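Local coordinates for alpha-L-rhamnosidase (Aspergillus terreus, PDB 6GSZ), which probably hydrolyses terminal non-reducing alpha-L-rhamnose residues of alpha-L-rhamnosides, at residues Ala481-Asp486 with Ala801-Leu806. Sequence-based numbering, arbitrary orientation. Where two conformers were deposited one is given.
With CA (calcium ion), chain K.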
loop_
_atom_site.group_PDB
_atom_site.type_symbol
_atom_site.label_atom_id
_atom_site.label_comp_id
_atom_site.label_asym_id
_atom_site.label_seq_id
_atom_site.Cartn_x
_atom_site.Cartn_y
_atom_site.Cartn_z
ATOM N N ALA A 481 0.369 1.853 8.522
ATOM C CA ALA A 481 -0.341 1.372 7.349
ATOM C C ALA A 481 -1.095 0.073 7.635
ATOM O O ALA A 481 -2.236 -0.098 7.235
ATOM C CB ALA A 481 0.654 1.099 6.245
ATOM N N ASN A 482 -0.430 -0.870 8.352
ATOM C CA ASN A 482 -0.940 -2.183 8.549
ATOM C C ASN A 482 -2.134 -2.223 9.532
ATOM O O ASN A 482 -2.828 -3.253 9.620
ATOM C CB ASN A 482 0.130 -3.109 9.138
ATOM C CG ASN A 482 1.350 -3.333 8.280
ATOM O OD1 ASN A 482 1.379 -2.897 7.101
ATOM N ND2 ASN A 482 2.315 -4.116 8.763
ATOM N N PHE A 483 -2.363 -1.115 10.236
ATOM C CA PHE A 483 -3.546 -0.968 11.046
ATOM C C PHE A 483 -4.715 -0.445 10.197
ATOM O O PHE A 483 -5.885 -0.868 10.346
ATOM C CB PHE A 483 -3.250 0.008 12.188
ATOM C CG PHE A 483 -4.354 0.189 13.195
ATOM C CD1 PHE A 483 -5.366 1.111 12.999
ATOM C CD2 PHE A 483 -4.355 -0.527 14.388
ATOM C CE1 PHE A 483 -6.363 1.311 13.954
ATOM C CE2 PHE A 483 -5.318 -0.290 15.369
ATOM C CZ PHE A 483 -6.329 0.619 15.144
ATOM N N ILE A 484 -4.428 0.506 9.296
ATOM C CA ILE A 484 -5.528 1.163 8.553
ATOM C C ILE A 484 -6.151 0.228 7.507
ATOM O O ILE A 484 -7.368 0.212 7.360
ATOM C CB ILE A 484 -5.055 2.491 7.943
ATOM C CG1 ILE A 484 -4.512 3.435 9.027
ATOM C CG2 ILE A 484 -6.158 3.140 7.120
ATOM C CD1 ILE A 484 -4.001 4.724 8.492
ATOM N N TYR A 485 -5.287 -0.530 6.802
ATOM C CA TYR A 485 -5.748 -1.472 5.791
ATOM C C TYR A 485 -5.008 -2.794 5.960
ATOM O O TYR A 485 -3.910 -2.831 6.502
ATOM C CB TYR A 485 -5.441 -0.962 4.376
ATOM C CG TYR A 485 -6.356 0.106 3.801
ATOM C CD1 TYR A 485 -7.531 -0.249 3.147
ATOM C CD2 TYR A 485 -6.071 1.458 3.914
ATOM C CE1 TYR A 485 -8.375 0.714 2.604
ATOM C CE2 TYR A 485 -6.906 2.423 3.380
ATOM C CZ TYR A 485 -8.073 2.053 2.731
ATOM O OH TYR A 485 -8.920 3.000 2.192
ATOM N N ASP A 486 -5.615 -3.875 5.457
ATOM C CA ASP A 486 -4.978 -5.174 5.376
ATOM C C ASP A 486 -3.990 -5.158 4.198
ATOM O O ASP A 486 -4.360 -5.324 3.025
ATOM C CB ASP A 486 -6.007 -6.287 5.266
ATOM C CG ASP A 486 -5.394 -7.680 5.275
ATOM O OD1 ASP A 486 -4.185 -7.824 4.958
ATOM O OD2 ASP A 486 -6.128 -8.607 5.737
ATOM N N ALA A 801 -12.467 9.337 22.679
ATOM C CA ALA A 801 -11.918 8.834 21.417
ATOM C C ALA A 801 -12.480 7.452 21.133
ATOM O O ALA A 801 -12.783 6.682 22.050
ATOM C CB ALA A 801 -10.419 8.808 21.459
ATOM N N SER A 802 -12.617 7.159 19.838
ATOM C CA SER A 802 -13.118 5.886 19.364
ATOM C C SER A 802 -12.154 5.337 18.316
ATOM O O SER A 802 -11.860 5.991 17.301
ATOM C CB SER A 802 -14.520 6.005 18.793
ATOM O OG SER A 802 -15.427 6.491 19.767
ATOM N N THR A 803 -11.724 4.099 18.521
ATOM C CA THR A 803 -10.774 3.424 17.667
ATOM C C THR A 803 -11.295 2.020 17.401
ATOM O O THR A 803 -11.675 1.339 18.325
ATOM C CB THR A 803 -9.382 3.403 18.332
ATOM O OG1 THR A 803 -9.047 4.726 18.797
ATOM C CG2 THR A 803 -8.315 2.861 17.395
ATOM N N LYS A 804 -11.208 1.545 16.151
ATOM C CA LYS A 804 -11.650 0.238 15.762
ATOM C C LYS A 804 -10.561 -0.411 14.903
ATOM O O LYS A 804 -9.976 0.270 14.043
ATOM C CB LYS A 804 -12.952 0.312 14.938
ATOM C CG LYS A 804 -14.121 1.009 15.607
ATOM C CD LYS A 804 -15.405 0.926 14.806
ATOM C CE LYS A 804 -16.504 1.752 15.436
ATOM N NZ LYS A 804 -17.725 1.815 14.593
ATOM N N PHE A 805 -10.368 -1.713 15.067
ATOM C CA PHE A 805 -9.417 -2.464 14.278
ATOM C C PHE A 805 -9.956 -3.855 13.995
ATOM O O PHE A 805 -10.196 -4.639 14.930
ATOM C CB PHE A 805 -8.039 -2.543 14.942
ATOM C CG PHE A 805 -7.052 -3.339 14.146
ATOM C CD1 PHE A 805 -6.738 -2.941 12.854
ATOM C CD2 PHE A 805 -6.489 -4.489 14.639
ATOM C CE1 PHE A 805 -5.881 -3.697 12.083
ATOM C CE2 PHE A 805 -5.633 -5.247 13.870
ATOM C CZ PHE A 805 -5.359 -4.863 12.562
ATOM N N LEU A 806 -10.090 -4.162 12.691
ATOM C CA LEU A 806 -10.525 -5.478 12.255
ATOM C C LEU A 806 -9.333 -6.423 12.205
ATOM O O LEU A 806 -8.593 -6.498 11.245
ATOM C CB LEU A 806 -11.215 -5.357 10.905
ATOM C CG LEU A 806 -11.939 -6.597 10.397
ATOM C CD1 LEU A 806 -13.065 -7.001 11.342
ATOM C CD2 LEU A 806 -12.485 -6.304 9.009
HETATM CA CA CA K . -6.383 -10.744 6.456
HETATM O O HOH W 1 -4.325 -10.700 5.548
HETATM O O HOH W 2 -6.468 -9.464 8.578
HETATM O O HOH W 3 -8.439 -11.446 7.515
#
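The rings of Phe483 and Phe805 form an offset stack, with centroids 4.7 Å apart and planes inclined by 17°. The overlap is partial: CD1 of Phe805 lies over one face of Phe483, toward its rim, while Phe805 CB touches Phe483 CE2 at 3.6 Å. Two further groups reach the Phe483 ring obliquely, the methyl CG2 of Thr803, 3.7 Å from Phe483 CZ, and the carbonyl oxygen of Lys804. Phe483 CG stands anti to the backbone N (chi1 -175°), which carries the ring from the last helical turn to the strand. Phe805 CE1 also lies 3.3 Å from Phe483 O, which accepts a hydrogen bond from Thr429 OG1. No hydrogen bond joins the two segments; the contact is buried aromatic packing. Beyond the helix end, Asp486 binds calcium through OD2 at 2.3 Å, and its OD1 caps Ala488 N at the start of helix 488-503. His772 also stacks with Phe483, and Trp785 meets Phe805 at an inclined angle. The pair thus joins the end of helix 471-484, in the six-hairpin glycosidase domain, to strand 800-807 of the C-terminal domain, a strand flanked by 430-434 and 810-819 in an antiparallel sheet.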